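Local coordinates for protein WZI (Escherichia coli, PDB 2YNK) that acts as an outer-membrane lectin, a carbohydrate-binding beta-barrel that underpins group 1 capsule assembly in Escherichia coli, at residues I121-R126 / Y353-P358; A177-P182 / P192-I197; S288-M293 / G311-H316; G364-L369 / N394-S399. One frame throughout, in Å; residues are numbered along the deposited sequence.

Contact 1: residues I121-R126 / Y353-P358; sequences ISNGSR and YQQGYP
S122 and Q355 bring the two backbones nearest, with S122 CA 5.8 Å from Q355 CA. Residues 121-126 are an irregular loop, while 353-358 double back through a type I' turn from Q354 to Y357. Backbone bonds close that turn in both directions, Q354 N to Y357 O at 2.8 Å and Y357 N to Q354 O at 2.9 Å. From this hairpin the side chains of Q355 and Y357 both head for the loop. I121 crosses one face of the Y357 ring obliquely, with CG1 over its centre: CG1 is 3.5 Å from the ring centroid and only 4° off the normal, a CH-pi contact, while CD1 reaches toward the CD2 side. With CG1 anti to its own carbonyl carbon (chi1 -53°), CG2 is turned to Q355 instead, 3.9 Å from Q355 CB. The extended Q355 chain passes S122 O and gives N123 OD1 a straight but weak hydrogen bond from NE2, 3.3 Å long, the two amides steeply inclined. A firmer partner for that NE2 is Q204 OE1, and Y357 OH is bonded to Q79. Within the loop, N123 ND2 bonds S125 O at 3.1 Å. Loops carrying Q79, Q204 and residues 121-126 meet here on a short beta-hairpin with a two-residue, type I' turn, which belongs to the long connection between strands 322-331 and 368-377.

Contact 2: residues A177-P182 / P192-I197; sequences AEQAAP and PWQYQI. With OCT (N-octane), chain K; HEX (hexane), chain S.
Q179 and Q194 lay their side-chain amides one over the other, planes 21° apart, with Q179 CD 3.7 Å from Q194 CD. CG of Q194 stands anti to its backbone N, and the turn at chi2 (66°) folds the amide back along its own strand. There Q194 OE1 takes the N-H of Y195 at 2.7 Å, well off straight at 131°, and also accepts R176 N from the neighbouring strand. Q179 NE2 has a weak bond of 3.4 Å to A177 O. The two NE2 groups, both donors, come close together, so the amides stack without bonding. Q179 OE1 rests instead against Q194 CB, 3.3 Å away.

On the other side of strand 193-201, P182 meets the indole of W193 obliquely, CG to CD1 3.9 Å. One indole face carries the octane, whose C7 is 4.0 Å from W193 CE2, and P182 CB touches the octane's C1 at 3.6 Å. Farther along, a hexane lies over a face of the Y195 ring, its C2 3.7 Å from Y195 CZ. R176 makes a cation-pi contact with W193 and also bonds A180 O and W193 O, tying loop to strand. Alternate strand residues split the chemistry: Q194, with Q179 from the loop, stacks amides on one face, while W193 and Y195, with P182 from the loop, hold alkyl chains on the other, consistent with a lipid-facing surface.

Contact 3: residues S288-M293 / G311-H316; sequences SFYGQM and GIEGHH
E313 OE1 is gripped twice, by H315 NE2 at 2.6 Å and by the hydroxyl of Y156. H315 approaches in its ring plane, and OE1 receives it on its anti lone pair. E313 lies on strand 306-317, which pairs antiparallel with 287-295 in the wall of the barrel. S288 with E313 and Y290 with G311 are hydrogen-bonded pairs, and F289 with I312 between them is the non-hydrogen-bonded one. Their bonds include E313 N to S288 O at 2.8 Å, nearly straight at 174°, and Y290 N to G311 O at 2.9 Å.

Y290 and E313 share a face of the sheet, the ring standing almost perpendicular (87°) to the carboxylate. E313 OE2 lies 3.3 Å from Y290 CD2 and forms a salt bridge with K276, which probably keeps the acid charged. With its CG between backbone N and carbonyl carbon, the Y290 ring leans back across the neighbouring strand and covers G311, a CH-pi contact in which G311 CA lies over the ring face, 3.9 Å from the centroid. Its hydroxyl continues to E328. The opposite face carries F289 and I312, which meet loosely, F289 CB 4.4 Å from I312 CG1.

Contact 4: residues G364-L369 / N394-S399; sequences GGDGQL and NPENQS
D366 presses its CB against the ring of P395, 3.4 Å from CD, and the proline CD is equally close, 3.4 Å, to D366 O. The aspartate is thus clasped along its backbone and the root of its side chain, while its carboxylate reaches over to Q398. There D366 OD2 sits 3.3 Å from Q398 NE2, but at a poor angle, with carboxylate and amide planes 56° apart. Both groups look instead to N340: Q398 NE2 is bonded to its OD1, and D366 OD1 takes a weak bond from its backbone N. The E396 carboxylate bends away, OE2 staying 6.0 Å from D366 OD2, and has a weak bond to T339.

All this happens where neighbouring antiparallel strands of the barrel, 368-377 and 383-393, give way to their loops. Just inside, Q368 still pairs with K392 through the backbone.

The second shell is mostly N394. A type I turn runs from N394 to N397, closed by N397 N to N394 O at 2.9 Å, and carries P395 and E396 at its corners. The N394 side chain then reaches across the turn's mouth to the backbone of Q398: OD1 accepts Q398 N at 2.8 Å (161°), and ND2 donates to Q398 O at 3.0 Å. Having that residue held at both its N-H and its carbonyl fixes where the glutamine chain starts, and CG anti to the carbonyl carbon (chi1 -53°) sends it toward D366. N394 ND2 also bonds F404 O, and on the other segment T332 holds the backbones of D366 and G367.

Contacts 2, 3 and 4 all reach the one closed antiparallel barrel sheet; contact 1 joins a loop between two barrel strands to a small separate hairpin. Contact 3 pairs neighbouring strands within the wall, whereas contacts 2 and 4 lie where strands meet their loops. Along the chain, contacts 2 and 3 are nested in the long span closed by contact 1, and contact 4 follows it. Contacts 1 and 4 touch, centres 18 Å apart, through a probable hydrogen bond between Y353 OH and G365 N. Contacts 2 and 4 lie on opposite sides of the chain's centre, their centres 36 Å apart. The loop packing of contacts 1 and 4 is therefore continuous, well away from the octane and hexane at contact 2.

Contact 1: residues I121-R126 / Y353-P358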
# COMPACT_ATOMS: atom_id res chain seq x y z
N ILE A 121 3.72 -16.56 -4.63
CA ILE A 121 5.05 -15.94 -4.64
C ILE A 121 6.04 -16.96 -4.07
O ILE A 121 5.76 -17.59 -3.07
CB ILE A 121 5.05 -14.63 -3.81
CG1 ILE A 121 3.94 -13.68 -4.28
CG2 ILE A 121 6.39 -13.93 -3.90
CD1 ILE A 121 4.08 -12.26 -3.78
N SER A 122 7.19 -17.12 -4.72
CA SER A 122 8.20 -18.09 -4.26
C SER A 122 8.77 -17.71 -2.91
O SER A 122 8.70 -16.55 -2.49
CB SER A 122 9.37 -18.20 -5.24
OG SER A 122 8.99 -18.95 -6.37
N ASN A 123 9.35 -18.70 -2.24
CA ASN A 123 10.01 -18.46 -0.98
C ASN A 123 11.01 -19.56 -0.68
O ASN A 123 11.10 -20.54 -1.42
CB ASN A 123 8.96 -18.37 0.13
CG ASN A 123 9.28 -17.29 1.15
OD1 ASN A 123 9.91 -16.28 0.84
ND2 ASN A 123 8.83 -17.50 2.38
N GLY A 124 11.78 -19.38 0.39
CA GLY A 124 12.69 -20.40 0.86
C GLY A 124 11.94 -21.56 1.50
O GLY A 124 12.37 -22.70 1.44
N SER A 125 10.79 -21.25 2.07
CA SER A 125 10.12 -22.15 3.00
C SER A 125 8.69 -21.74 3.09
O SER A 125 8.37 -20.56 2.91
CB SER A 125 10.76 -22.00 4.38
OG SER A 125 10.00 -22.67 5.35
N ARG A 126 7.81 -22.68 3.39
CA ARG A 126 6.40 -22.35 3.57
C ARG A 126 6.13 -21.62 4.88
O ARG A 126 5.02 -21.20 5.13
CB ARG A 126 5.53 -23.61 3.48
CG ARG A 126 5.70 -24.61 4.62
CD ARG A 126 5.36 -26.00 4.11
NE ARG A 126 5.35 -27.02 5.17
CZ ARG A 126 4.28 -27.39 5.86
NH1 ARG A 126 3.09 -26.84 5.65
NH2 ARG A 126 4.41 -28.33 6.79
N TYR A 353 11.72 -6.21 -9.20
CA TYR A 353 10.85 -7.29 -8.72
C TYR A 353 11.58 -8.14 -7.69
O TYR A 353 12.75 -8.46 -7.87
CB TYR A 353 10.47 -8.24 -9.86
CG TYR A 353 9.72 -7.64 -11.01
CD1 TYR A 353 10.38 -6.89 -11.97
CD2 TYR A 353 8.37 -7.85 -11.17
CE1 TYR A 353 9.71 -6.35 -13.05
CE2 TYR A 353 7.68 -7.31 -12.24
CZ TYR A 353 8.36 -6.56 -13.19
OH TYR A 353 7.70 -6.01 -14.26
N GLN A 354 10.88 -8.53 -6.63
CA GLN A 354 11.38 -9.54 -5.71
C GLN A 354 10.57 -10.79 -5.91
O GLN A 354 9.34 -10.74 -5.87
CB GLN A 354 11.24 -9.10 -4.27
CG GLN A 354 11.87 -10.09 -3.31
CD GLN A 354 11.75 -9.66 -1.88
OE1 GLN A 354 12.73 -9.28 -1.26
NE2 GLN A 354 10.54 -9.72 -1.35
N GLN A 355 11.27 -11.91 -6.13
CA GLN A 355 10.64 -13.21 -6.36
C GLN A 355 9.58 -13.13 -7.44
O GLN A 355 8.53 -13.77 -7.35
CB GLN A 355 10.10 -13.78 -5.06
CG GLN A 355 11.21 -13.96 -4.04
CD GLN A 355 10.71 -14.28 -2.65
OE1 GLN A 355 9.92 -13.53 -2.07
NE2 GLN A 355 11.21 -15.37 -2.08
N GLY A 356 9.87 -12.34 -8.46
CA GLY A 356 9.01 -12.22 -9.62
C GLY A 356 7.91 -11.20 -9.43
O GLY A 356 7.28 -10.76 -10.40
N TYR A 357 7.67 -10.83 -8.18
CA TYR A 357 6.56 -9.95 -7.87
C TYR A 357 7.07 -8.52 -7.74
O TYR A 357 8.12 -8.27 -7.13
CB TYR A 357 5.79 -10.47 -6.67
CG TYR A 357 4.78 -11.52 -7.09
CD1 TYR A 357 5.19 -12.74 -7.64
CD2 TYR A 357 3.40 -11.28 -7.01
CE1 TYR A 357 4.27 -13.68 -8.07
CE2 TYR A 357 2.48 -12.22 -7.43
CZ TYR A 357 2.92 -13.43 -7.96
OH TYR A 357 2.02 -14.38 -8.38
N PRO A 358 6.37 -7.59 -8.40
CA PRO A 358 6.80 -6.21 -8.50
C PRO A 358 6.84 -5.49 -7.15
O PRO A 358 5.95 -5.67 -6.34
CB PRO A 358 5.74 -5.58 -9.40
CG PRO A 358 4.53 -6.41 -9.19
CD PRO A 358 5.06 -7.79 -9.06

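Contact 2: residues A177-P182 / P192-I197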
# COMPACT_ATOMS: atom_id res chain seq x y z
N ALA A 177 6.65 10.44 14.30
CA ALA A 177 5.50 9.90 15.04
C ALA A 177 4.34 10.86 14.82
O ALA A 177 3.44 10.57 14.04
CB ALA A 177 5.81 9.73 16.51
N GLU A 178 4.37 12.01 15.48
CA GLU A 178 3.42 13.09 15.19
C GLU A 178 3.98 13.92 14.05
O GLU A 178 5.19 14.14 13.98
CB GLU A 178 3.17 13.96 16.41
CG GLU A 178 2.09 13.41 17.33
CD GLU A 178 1.77 14.35 18.47
OE1 GLU A 178 1.50 15.55 18.22
OE2 GLU A 178 1.79 13.89 19.63
N GLN A 179 3.09 14.39 13.18
CA GLN A 179 3.49 15.03 11.93
C GLN A 179 2.95 16.46 11.83
O GLN A 179 2.48 16.88 10.77
CB GLN A 179 3.00 14.17 10.75
CG GLN A 179 3.78 12.87 10.59
CD GLN A 179 2.97 11.76 9.94
OE1 GLN A 179 2.52 11.89 8.80
NE2 GLN A 179 2.79 10.67 10.67
N ALA A 180 3.05 17.21 12.92
CA ALA A 180 2.59 18.61 12.96
C ALA A 180 3.43 19.50 12.05
O ALA A 180 4.49 19.10 11.58
CB ALA A 180 2.62 19.15 14.38
N ALA A 181 2.95 20.72 11.79
CA ALA A 181 3.67 21.68 10.96
C ALA A 181 4.89 22.24 11.69
O ALA A 181 4.94 22.22 12.92
CB ALA A 181 2.75 22.80 10.52
N PRO A 182 5.89 22.74 10.95
CA PRO A 182 7.08 23.23 11.63
C PRO A 182 6.80 24.48 12.48
O PRO A 182 5.99 25.31 12.09
CB PRO A 182 8.04 23.58 10.47
CG PRO A 182 7.44 22.98 9.24
CD PRO A 182 5.97 22.92 9.49
N PRO A 192 1.55 20.23 7.65
CA PRO A 192 1.90 18.90 8.13
C PRO A 192 2.77 18.21 7.10
O PRO A 192 2.46 18.26 5.90
CB PRO A 192 0.54 18.18 8.25
CG PRO A 192 -0.47 19.27 8.28
CD PRO A 192 0.10 20.35 7.40
N TRP A 193 3.86 17.63 7.56
CA TRP A 193 4.83 17.04 6.67
C TRP A 193 5.32 15.76 7.27
O TRP A 193 5.20 15.55 8.48
CB TRP A 193 5.97 18.02 6.41
CG TRP A 193 6.89 18.24 7.58
CD1 TRP A 193 6.77 19.19 8.59
CD2 TRP A 193 8.12 17.50 7.90
NE1 TRP A 193 7.80 19.08 9.48
CE2 TRP A 193 8.64 18.09 9.14
CE3 TRP A 193 8.80 16.44 7.32
CZ2 TRP A 193 9.79 17.64 9.74
CZ3 TRP A 193 9.98 15.99 7.94
CH2 TRP A 193 10.45 16.57 9.12
N GLN A 194 5.86 14.88 6.43
CA GLN A 194 6.33 13.58 6.87
C GLN A 194 7.44 13.04 5.97
O GLN A 194 7.43 13.25 4.74
CB GLN A 194 5.17 12.59 6.92
CG GLN A 194 5.56 11.12 7.08
CD GLN A 194 6.20 10.80 8.42
OE1 GLN A 194 7.19 11.41 8.82
NE2 GLN A 194 5.65 9.80 9.11
N TYR A 195 8.39 12.35 6.60
CA TYR A 195 9.43 11.66 5.89
C TYR A 195 9.33 10.17 6.19
O TYR A 195 8.87 9.76 7.25
CB TYR A 195 10.81 12.21 6.29
CG TYR A 195 11.32 11.71 7.62
CD1 TYR A 195 11.01 12.38 8.79
CD2 TYR A 195 12.12 10.57 7.70
CE1 TYR A 195 11.48 11.93 10.02
CE2 TYR A 195 12.59 10.12 8.92
CZ TYR A 195 12.26 10.79 10.08
OH TYR A 195 12.72 10.34 11.30
N GLN A 196 9.76 9.37 5.23
CA GLN A 196 10.04 7.96 5.48
C GLN A 196 11.35 7.61 4.81
O GLN A 196 11.55 7.91 3.64
CB GLN A 196 8.91 7.07 4.95
CG GLN A 196 8.95 5.66 5.52
CD GLN A 196 7.93 4.75 4.88
OE1 GLN A 196 8.21 4.09 3.87
NE2 GLN A 196 6.73 4.73 5.43
N ILE A 197 12.25 7.00 5.56
CA ILE A 197 13.48 6.49 4.98
C ILE A 197 13.51 5.00 5.25
O ILE A 197 13.06 4.57 6.31
CB ILE A 197 14.74 7.20 5.54
CG1 ILE A 197 14.90 6.95 7.04
CG2 ILE A 197 14.65 8.70 5.28
CD1 ILE A 197 16.00 7.78 7.67
C1 OCT K . 10.37 23.21 13.20
C2 OCT K . 11.46 23.20 12.15
C3 OCT K . 11.55 21.82 11.49
C4 OCT K . 12.64 21.77 10.43
C5 OCT K . 12.24 20.88 9.24
C6 OCT K . 11.63 21.69 8.10
C7 OCT K . 10.75 20.83 7.19
C8 OCT K . 11.02 21.11 5.73
C1 HEX S . 15.83 12.60 8.74
C2 HEX S . 15.41 12.79 10.19
C3 HEX S . 14.60 14.07 10.41
C4 HEX S . 14.71 14.53 11.86
C5 HEX S . 14.02 15.86 12.14
C6 HEX S . 14.38 16.36 13.53

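Contact 3: residues S288-M293 / G311-H316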
# COMPACT_ATOMS: atom_id res chain seq x y z
N SER A 288 -12.21 13.86 -4.11
CA SER A 288 -10.83 14.26 -4.32
C SER A 288 -10.33 13.69 -5.62
O SER A 288 -10.91 12.74 -6.14
CB SER A 288 -9.94 13.76 -3.19
OG SER A 288 -10.47 14.10 -1.92
N PHE A 289 -9.27 14.27 -6.13
CA PHE A 289 -8.56 13.64 -7.22
C PHE A 289 -7.07 13.63 -6.92
O PHE A 289 -6.56 14.51 -6.22
CB PHE A 289 -8.91 14.26 -8.58
CG PHE A 289 -8.48 15.70 -8.75
CD1 PHE A 289 -9.29 16.74 -8.31
CD2 PHE A 289 -7.29 16.01 -9.39
CE1 PHE A 289 -8.91 18.07 -8.49
CE2 PHE A 289 -6.90 17.33 -9.58
CZ PHE A 289 -7.71 18.37 -9.13
N TYR A 290 -6.39 12.60 -7.43
CA TYR A 290 -5.00 12.36 -7.13
C TYR A 290 -4.22 11.86 -8.36
O TYR A 290 -4.81 11.37 -9.32
CB TYR A 290 -4.89 11.35 -5.99
CG TYR A 290 -5.66 10.06 -6.22
CD1 TYR A 290 -5.12 9.02 -6.98
CD2 TYR A 290 -6.94 9.88 -5.68
CE1 TYR A 290 -5.82 7.85 -7.20
CE2 TYR A 290 -7.64 8.71 -5.89
CZ TYR A 290 -7.07 7.69 -6.65
OH TYR A 290 -7.75 6.52 -6.88
N GLY A 291 -2.90 11.98 -8.29
CA GLY A 291 -2.01 11.56 -9.37
C GLY A 291 -0.60 11.24 -8.88
O GLY A 291 -0.16 11.72 -7.84
N GLN A 292 0.10 10.41 -9.65
CA GLN A 292 1.46 10.02 -9.31
C GLN A 292 2.26 9.82 -10.58
O GLN A 292 1.77 9.20 -11.54
CB GLN A 292 1.46 8.73 -8.47
CG GLN A 292 2.84 8.23 -8.06
CD GLN A 292 2.77 7.05 -7.11
OE1 GLN A 292 2.17 6.02 -7.43
NE2 GLN A 292 3.39 7.19 -5.94
N MSE A 293 3.49 10.34 -10.60
CA MSE A 293 4.35 10.23 -11.77
C MSE A 293 5.72 9.81 -11.35
O MSE A 293 6.49 10.63 -10.87
CB MSE A 293 4.39 11.57 -12.50
CG MSE A 293 5.18 11.48 -13.81
SE MSE A 293 5.59 13.29 -14.47
CE MSE A 293 6.08 12.86 -16.33
N GLY A 311 -6.32 9.30 -10.57
CA GLY A 311 -7.62 8.83 -10.10
C GLY A 311 -8.50 9.90 -9.45
O GLY A 311 -8.07 11.02 -9.17
N ILE A 312 -9.75 9.52 -9.22
CA ILE A 312 -10.72 10.40 -8.61
C ILE A 312 -11.49 9.56 -7.59
O ILE A 312 -11.82 8.41 -7.88
CB ILE A 312 -11.66 11.00 -9.68
CG1 ILE A 312 -12.63 12.00 -9.08
CG2 ILE A 312 -12.42 9.90 -10.42
CD1 ILE A 312 -13.60 12.57 -10.09
N GLU A 313 -11.73 10.11 -6.41
CA GLU A 313 -12.41 9.38 -5.34
C GLU A 313 -13.51 10.22 -4.70
O GLU A 313 -13.42 11.44 -4.65
CB GLU A 313 -11.42 8.91 -4.27
CG GLU A 313 -10.47 9.99 -3.77
CD GLU A 313 -9.60 9.54 -2.61
OE1 GLU A 313 -10.15 9.04 -1.60
OE2 GLU A 313 -8.36 9.70 -2.70
N GLY A 314 -14.55 9.53 -4.21
CA GLY A 314 -15.64 10.16 -3.49
C GLY A 314 -16.02 9.36 -2.26
O GLY A 314 -15.76 8.16 -2.18
N HIS A 315 -16.65 10.04 -1.30
CA HIS A 315 -16.97 9.46 -0.00
C HIS A 315 -18.25 10.08 0.50
O HIS A 315 -18.33 11.28 0.70
CB HIS A 315 -15.84 9.73 0.97
CG HIS A 315 -14.49 9.23 0.50
ND1 HIS A 315 -14.08 7.97 0.71
CD2 HIS A 315 -13.47 9.87 -0.19
CE1 HIS A 315 -12.85 7.81 0.18
NE2 HIS A 315 -12.48 8.97 -0.36
N HIS A 316 -19.28 9.26 0.72
CA HIS A 316 -20.62 9.76 0.94
C HIS A 316 -21.25 9.05 2.10
O HIS A 316 -20.92 7.91 2.40
CB HIS A 316 -21.46 9.55 -0.31
CG HIS A 316 -20.84 10.10 -1.57
ND1 HIS A 316 -20.80 11.42 -1.85
CD2 HIS A 316 -20.24 9.46 -2.65
CE1 HIS A 316 -20.20 11.61 -3.04
NE2 HIS A 316 -19.86 10.41 -3.53

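Contact 4: residues G364-L369 / N394-S399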
# COMPACT_ATOMS: atom_id res chain seq x y z
N GLY A 364 3.05 -4.93 -12.85
CA GLY A 364 4.37 -5.01 -13.46
C GLY A 364 4.49 -3.89 -14.46
O GLY A 364 3.67 -2.98 -14.48
N GLY A 365 5.51 -3.97 -15.29
CA GLY A 365 5.79 -2.93 -16.27
C GLY A 365 5.05 -3.13 -17.58
O GLY A 365 4.58 -4.23 -17.88
N ASP A 366 4.95 -2.04 -18.34
CA ASP A 366 4.29 -1.97 -19.65
C ASP A 366 2.77 -2.17 -19.59
O ASP A 366 2.15 -2.45 -20.62
CB ASP A 366 4.91 -2.98 -20.62
CG ASP A 366 6.41 -2.89 -20.67
OD1 ASP A 366 6.95 -1.78 -20.51
OD2 ASP A 366 7.05 -3.96 -20.87
N GLY A 367 2.18 -1.99 -18.42
CA GLY A 367 0.76 -2.26 -18.22
C GLY A 367 -0.12 -1.02 -18.30
O GLY A 367 0.30 0.07 -17.92
N GLN A 368 -1.34 -1.20 -18.78
CA GLN A 368 -2.36 -0.16 -18.77
C GLN A 368 -3.56 -0.67 -17.97
O GLN A 368 -3.98 -1.82 -18.13
CB GLN A 368 -2.80 0.16 -20.19
CG GLN A 368 -1.64 0.45 -21.13
CD GLN A 368 -2.10 0.71 -22.53
OE1 GLN A 368 -2.90 1.61 -22.77
NE2 GLN A 368 -1.60 -0.07 -23.48
N LEU A 369 -4.11 0.19 -17.10
CA LEU A 369 -5.16 -0.23 -16.18
C LEU A 369 -6.15 0.89 -15.85
O LEU A 369 -5.75 2.01 -15.53
CB LEU A 369 -4.53 -0.76 -14.89
CG LEU A 369 -5.42 -1.22 -13.74
CD1 LEU A 369 -4.86 -2.51 -13.16
CD2 LEU A 369 -5.54 -0.16 -12.65
N ASN A 394 1.89 -7.00 -19.42
CA ASN A 394 3.09 -7.65 -19.95
C ASN A 394 3.09 -7.93 -21.47
O ASN A 394 3.31 -9.06 -21.91
CB ASN A 394 3.38 -8.93 -19.14
CG ASN A 394 4.82 -9.41 -19.31
OD1 ASN A 394 5.60 -8.84 -20.08
ND2 ASN A 394 5.18 -10.48 -18.60
N PRO A 395 2.89 -6.88 -22.28
CA PRO A 395 2.81 -7.04 -23.73
C PRO A 395 4.06 -7.69 -24.36
O PRO A 395 3.95 -8.28 -25.43
CB PRO A 395 2.63 -5.61 -24.23
CG PRO A 395 3.23 -4.76 -23.18
CD PRO A 395 2.92 -5.46 -21.89
N GLU A 396 5.21 -7.57 -23.70
CA GLU A 396 6.47 -8.15 -24.18
C GLU A 396 6.79 -9.53 -23.58
O GLU A 396 7.91 -10.01 -23.72
CB GLU A 396 7.64 -7.19 -23.88
CG GLU A 396 7.54 -5.84 -24.57
CD GLU A 396 7.44 -5.96 -26.08
OE1 GLU A 396 8.14 -6.82 -26.66
OE2 GLU A 396 6.65 -5.20 -26.69
N ASN A 397 5.81 -10.14 -22.92
CA ASN A 397 5.98 -11.46 -22.28
C ASN A 397 7.30 -11.61 -21.52
O ASN A 397 8.00 -12.61 -21.66
CB ASN A 397 5.81 -12.59 -23.29
CG ASN A 397 4.41 -12.67 -23.84
OD1 ASN A 397 3.60 -13.47 -23.40
ND2 ASN A 397 4.10 -11.82 -24.81
N GLN A 398 7.61 -10.61 -20.71
CA GLN A 398 8.84 -10.56 -19.93
C GLN A 398 8.83 -11.61 -18.82
O GLN A 398 7.92 -11.63 -17.99
CB GLN A 398 9.03 -9.17 -19.28
CG GLN A 398 8.93 -7.99 -20.23
CD GLN A 398 9.00 -6.64 -19.53
OE1 GLN A 398 8.42 -6.43 -18.45
NE2 GLN A 398 9.70 -5.70 -20.15
N SER A 399 9.85 -12.46 -18.81
CA SER A 399 10.03 -13.45 -17.74
C SER A 399 10.21 -12.82 -16.34
O SER A 399 9.85 -13.43 -15.34
CB SER A 399 11.24 -14.30 -18.05
OG SER A 399 12.41 -13.49 -18.13